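Putative D-tyrosyl-tRNA(Tyr) deacylase 2 (Leishmania major, PDB 1TC5) may hydrolyse D-tyrosyl-tRNA(Tyr) into D-tyrosine and free tRNA(Tyr), which could protect the cell from the harmful effect of D-tyrosine. Local coordinates at residues T10-Q20 against F182-D193. Sequence-based numbering, arbitrary orientation. Where two conformers were deposited one is given.
Sequences TIRVMLQAMDQ and FESEGPFTHMFD
Glu-183 O takes two backbone N-H groups at once, from Asp-19 N at 2.9 Å and from Gln-20 N at 3.2 Å, the first lying in the carbonyl plane and the second tilted well out of it. With Glu-183 N returning a bond to Gln-20 O, this is a classic beta bulge, placed just where the chain leaves strand 10-18. Water 1 donates to both Asp-19 OD2 and Glu-183 OE1, bridging two carboxylates that would otherwise probably repel each other. At the next residue, Ser-184 OG donates to Ala-17 O at 2.7 Å and accepts from Gly-186 N, an ST turn that starts the loop to strand 190-193. Its hydroxyl reaches the neighbouring strand because OG stands anti to the backbone N (chi1 171°). Residues 182-193 meet 10-20 in two antiparallel pairings of different register: the bulge belongs to a small antiparallel sheet, whereas 190-193 forms an edge of the mixed sheet within the subunit, beside 10-18. There Val-13 pairs with Phe-192 and Leu-15 with His-190 through two backbone bonds each, and Leu-15 CD1 packs 3.6 Å from Phe-192 CE2. On the other face, Arg-12 NE lies 3.9 Å from Met-191 SD. Phe-182 sets its ring edge against Met-18 CB, while CE2 lies 3.5 Å from Gln-16 OE1, whose polar partner is Tyr-41 OH of the second subunit. Near the C-terminus, Asp-193 is gripped side-on by Arg-12: NE meets the syn lone pair of OD1 at 2.8 Å, and NH2 reaches OD2 nearly straight (170°). The guanidinium and carboxylate planes differ by 20°, and the remaining nitrogen, Arg-12 NH1, bonds to Leu-102 O.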
loop_
_atom_site.group_PDB
_atom_site.type_symbol
_atom_site.label_atom_id
_atom_site.label_comp_id
_atom_site.label_asym_id
_atom_site.label_seq_id
_atom_site.Cartn_x
_atom_site.Cartn_y
_atom_site.Cartn_z
ATOM N N THR A 10 -5.279 -1.794 18.872
ATOM C CA THR A 10 -5.258 -2.445 17.569
ATOM C C THR A 10 -3.882 -2.319 16.881
ATOM O O THR A 10 -3.284 -1.257 16.840
ATOM C CB THR A 10 -6.381 -1.845 16.674
ATOM O OG1 THR A 10 -7.663 -2.050 17.294
ATOM C CG2 THR A 10 -6.496 -2.574 15.350
ATOM N N ILE A 11 -3.380 -3.425 16.367
ATOM C CA ILE A 11 -2.247 -3.418 15.445
ATOM C C ILE A 11 -2.856 -3.500 14.052
ATOM O O ILE A 11 -3.457 -4.519 13.712
ATOM C CB ILE A 11 -1.317 -4.635 15.699
ATOM C CG1 ILE A 11 -0.674 -4.553 17.087
ATOM C CG2 ILE A 11 -0.234 -4.729 14.625
ATOM C CD1 ILE A 11 -0.315 -5.901 17.655
ATOM N N ARG A 12 -2.729 -2.427 13.268
ATOM C CA ARG A 12 -3.203 -2.394 11.881
ATOM C C ARG A 12 -2.053 -2.672 10.942
ATOM O O ARG A 12 -1.021 -2.010 11.016
ATOM C CB ARG A 12 -3.772 -1.011 11.554
ATOM C CG ARG A 12 -4.176 -0.819 10.081
ATOM C CD ARG A 12 -5.162 0.300 9.881
ATOM N NE ARG A 12 -6.418 -0.023 10.556
ATOM C CZ ARG A 12 -7.351 0.866 10.889
ATOM N NH1 ARG A 12 -7.222 2.136 10.584
ATOM N NH2 ARG A 12 -8.433 0.468 11.517
ATOM N N VAL A 13 -2.215 -3.660 10.070
ATOM C CA VAL A 13 -1.217 -3.887 9.024
ATOM C C VAL A 13 -1.817 -3.897 7.620
ATOM O O VAL A 13 -2.886 -4.422 7.406
ATOM C CB VAL A 13 -0.387 -5.197 9.237
ATOM C CG1 VAL A 13 0.477 -5.092 10.484
ATOM C CG2 VAL A 13 -1.264 -6.427 9.283
ATOM N N MET A 14 -1.085 -3.324 6.675
ATOM C CA MET A 14 -1.371 -3.466 5.256
ATOM C C MET A 14 -0.256 -4.341 4.664
ATOM O O MET A 14 0.925 -4.043 4.831
ATOM C CB MET A 14 -1.425 -2.096 4.562
ATOM C CG MET A 14 -1.741 -2.155 3.072
ATOM S SD MET A 14 -1.812 -0.540 2.222
ATOM C CE MET A 14 -0.420 -0.685 1.111
ATOM N N LEU A 15 -0.647 -5.412 3.980
ATOM C CA LEU A 15 0.277 -6.438 3.509
ATOM C C LEU A 15 0.168 -6.527 2.014
ATOM O O LEU A 15 -0.938 -6.690 1.491
ATOM C CB LEU A 15 -0.071 -7.808 4.115
ATOM C CG LEU A 15 -0.353 -7.855 5.618
ATOM C CD1 LEU A 15 -0.986 -9.212 6.013
ATOM C CD2 LEU A 15 0.901 -7.585 6.415
ATOM N N GLN A 16 1.312 -6.433 1.328
ATOM C CA GLN A 16 1.372 -6.486 -0.138
ATOM C C GLN A 16 2.382 -7.536 -0.586
ATOM O O GLN A 16 3.436 -7.727 0.060
ATOM C CB GLN A 16 1.819 -5.145 -0.736
ATOM C CG GLN A 16 0.900 -3.968 -0.516
ATOM C CD GLN A 16 1.419 -2.687 -1.159
ATOM O OE1 GLN A 16 1.337 -2.531 -2.380
ATOM N NE2 GLN A 16 1.921 -1.758 -0.339
ATOM N N ALA A 17 2.021 -8.240 -1.659
ATOM C CA ALA A 17 2.919 -9.186 -2.341
ATOM C C ALA A 17 4.079 -8.419 -2.976
ATOM O O ALA A 17 3.872 -7.615 -3.899
ATOM C CB ALA A 17 2.176 -9.961 -3.415
ATOM N N MET A 18 5.270 -8.662 -2.443
ATOM C CA MET A 18 6.504 -8.020 -2.888
ATOM C C MET A 18 7.278 -8.938 -3.827
ATOM O O MET A 18 7.422 -10.138 -3.555
ATOM C CB MET A 18 7.388 -7.705 -1.668
ATOM C CG MET A 18 8.724 -7.003 -2.000
ATOM S SD MET A 18 9.447 -6.253 -0.534
ATOM C CE MET A 18 9.730 -7.734 0.502
ATOM N N ASP A 19 7.785 -8.372 -4.922
ATOM C CA ASP A 19 8.814 -9.035 -5.720
ATOM C C ASP A 19 10.198 -8.471 -5.396
ATOM O O ASP A 19 11.136 -9.231 -5.130
ATOM C CB ASP A 19 8.570 -8.862 -7.218
ATOM C CG ASP A 19 9.468 -9.739 -8.042
ATOM O OD1 ASP A 19 9.304 -10.959 -7.908
ATOM O OD2 ASP A 19 10.379 -9.326 -8.803
ATOM N N GLN A 20 10.304 -7.138 -5.426
ATOM C CA GLN A 20 11.513 -6.415 -5.023
ATOM C C GLN A 20 11.135 -5.166 -4.205
ATOM O O GLN A 20 10.147 -4.508 -4.481
ATOM C CB GLN A 20 12.323 -5.929 -6.240
ATOM C CG GLN A 20 12.823 -6.993 -7.215
ATOM C CD GLN A 20 14.021 -7.765 -6.706
ATOM O OE1 GLN A 20 15.181 -7.355 -6.899
ATOM N NE2 GLN A 20 13.750 -8.891 -6.056
ATOM N N PHE A 182 9.189 -0.001 -4.962
ATOM C CA PHE A 182 8.463 -1.251 -4.743
ATOM C C PHE A 182 8.046 -1.838 -6.096
ATOM O O PHE A 182 7.502 -1.123 -6.928
ATOM C CB PHE A 182 7.245 -0.966 -3.897
ATOM C CG PHE A 182 6.407 -2.159 -3.627
ATOM C CD1 PHE A 182 6.880 -3.183 -2.809
ATOM C CD2 PHE A 182 5.120 -2.260 -4.176
ATOM C CE1 PHE A 182 6.083 -4.293 -2.537
ATOM C CE2 PHE A 182 4.320 -3.370 -3.901
ATOM C CZ PHE A 182 4.809 -4.386 -3.077
ATOM N N GLU A 183 8.342 -3.126 -6.309
ATOM C CA GLU A 183 7.917 -3.853 -7.515
ATOM C C GLU A 183 7.111 -5.071 -7.084
ATOM O O GLU A 183 7.508 -5.808 -6.173
ATOM C CB GLU A 183 9.128 -4.341 -8.364
ATOM C CG GLU A 183 10.011 -3.238 -8.937
ATOM C CD GLU A 183 11.403 -3.721 -9.379
ATOM O OE1 GLU A 183 11.569 -4.897 -9.823
ATOM O OE2 GLU A 183 12.341 -2.915 -9.290
ATOM N N SER A 184 6.014 -5.310 -7.793
ATOM C CA SER A 184 5.111 -6.386 -7.481
ATOM C C SER A 184 4.521 -6.932 -8.758
ATOM O O SER A 184 4.215 -6.181 -9.672
ATOM C CB SER A 184 4.031 -5.863 -6.538
ATOM O OG SER A 184 2.994 -6.788 -6.339
ATOM N N GLU A 185 4.325 -8.252 -8.793
ATOM C CA GLU A 185 3.558 -8.896 -9.859
ATOM C C GLU A 185 2.036 -8.790 -9.603
ATOM O O GLU A 185 1.241 -9.297 -10.379
ATOM C CB GLU A 185 3.962 -10.376 -9.965
ATOM C CG GLU A 185 5.438 -10.621 -10.261
ATOM C CD GLU A 185 5.814 -10.187 -11.670
ATOM O OE1 GLU A 185 5.285 -10.783 -12.628
ATOM O OE2 GLU A 185 6.612 -9.234 -11.826
ATOM N N GLY A 186 1.622 -8.131 -8.520
ATOM C CA GLY A 186 0.195 -8.002 -8.192
ATOM C C GLY A 186 0.146 -7.923 -6.678
ATOM O O GLY A 186 0.360 -8.941 -6.032
ATOM N N PRO A 187 0.008 -6.718 -6.107
ATOM C CA PRO A 187 0.101 -6.553 -4.655
ATOM C C PRO A 187 -0.890 -7.379 -3.840
ATOM O O PRO A 187 -0.513 -7.744 -2.731
ATOM C CB PRO A 187 -0.120 -5.035 -4.438
ATOM C CG PRO A 187 0.223 -4.399 -5.758
ATOM C CD PRO A 187 -0.152 -5.424 -6.799
ATOM N N PHE A 188 -2.081 -7.680 -4.352
ATOM C CA PHE A 188 -3.063 -8.502 -3.617
ATOM C C PHE A 188 -3.183 -8.022 -2.169
ATOM O O PHE A 188 -3.086 -8.784 -1.198
ATOM C CB PHE A 188 -2.623 -9.957 -3.692
ATOM C CG PHE A 188 -3.669 -10.971 -3.343
ATOM C CD1 PHE A 188 -5.029 -10.737 -3.511
ATOM C CD2 PHE A 188 -3.257 -12.234 -2.890
ATOM C CE1 PHE A 188 -5.947 -11.719 -3.213
ATOM C CE2 PHE A 188 -4.158 -13.207 -2.601
ATOM C CZ PHE A 188 -5.517 -12.952 -2.761
ATOM N N THR A 189 -3.400 -6.721 -2.044
ATOM C CA THR A 189 -3.245 -6.043 -0.781
ATOM C C THR A 189 -4.272 -6.522 0.234
ATOM O O THR A 189 -5.436 -6.596 -0.069
ATOM C CB THR A 189 -3.342 -4.495 -1.009
ATOM O OG1 THR A 189 -2.368 -4.112 -2.001
ATOM C CG2 THR A 189 -2.954 -3.736 0.252
ATOM N N HIS A 190 -3.798 -6.884 1.423
ATOM C CA HIS A 190 -4.681 -7.170 2.538
ATOM C C HIS A 190 -4.508 -6.091 3.613
ATOM O O HIS A 190 -3.451 -5.443 3.717
ATOM C CB HIS A 190 -4.411 -8.561 3.090
ATOM C CG HIS A 190 -4.831 -9.682 2.173
ATOM N ND1 HIS A 190 -4.123 -10.027 1.034
ATOM C CD2 HIS A 190 -5.879 -10.538 2.236
ATOM C CE1 HIS A 190 -4.711 -11.057 0.450
ATOM N NE2 HIS A 190 -5.780 -11.384 1.158
ATOM N N MET A 191 -5.576 -5.897 4.374
ATOM C CA MET A 191 -5.635 -4.984 5.501
ATOM C C MET A 191 -6.234 -5.729 6.682
ATOM O O MET A 191 -7.406 -6.103 6.636
ATOM C CB MET A 191 -6.506 -3.787 5.137
ATOM C CG MET A 191 -6.330 -2.547 6.050
ATOM S SD MET A 191 -6.924 -2.701 7.750
ATOM C CE MET A 191 -8.713 -2.488 7.516
ATOM N N PHE A 192 -5.422 -5.996 7.717
ATOM C CA PHE A 192 -5.904 -6.655 8.928
ATOM C C PHE A 192 -5.786 -5.759 10.133
ATOM O O PHE A 192 -4.732 -5.154 10.359
ATOM C CB PHE A 192 -5.095 -7.902 9.229
ATOM C CG PHE A 192 -5.137 -8.952 8.156
ATOM C CD1 PHE A 192 -6.253 -9.129 7.335
ATOM C CD2 PHE A 192 -4.053 -9.804 7.991
ATOM C CE1 PHE A 192 -6.263 -10.137 6.351
ATOM C CE2 PHE A 192 -4.077 -10.817 7.026
ATOM C CZ PHE A 192 -5.175 -10.969 6.203
ATOM N N ASP A 193 -6.861 -5.679 10.910
ATOM C CA ASP A 193 -6.789 -5.197 12.284
ATOM C C ASP A 193 -6.670 -6.370 13.224
ATOM O O ASP A 193 -7.504 -7.281 13.222
ATOM C CB ASP A 193 -8.010 -4.349 12.645
ATOM C CG ASP A 193 -7.972 -3.018 11.983
ATOM O OD1 ASP A 193 -6.896 -2.631 11.506
ATOM O OD2 ASP A 193 -8.944 -2.288 11.874
HETATM O O HOH W 1 10.123 -7.198 -10.201
#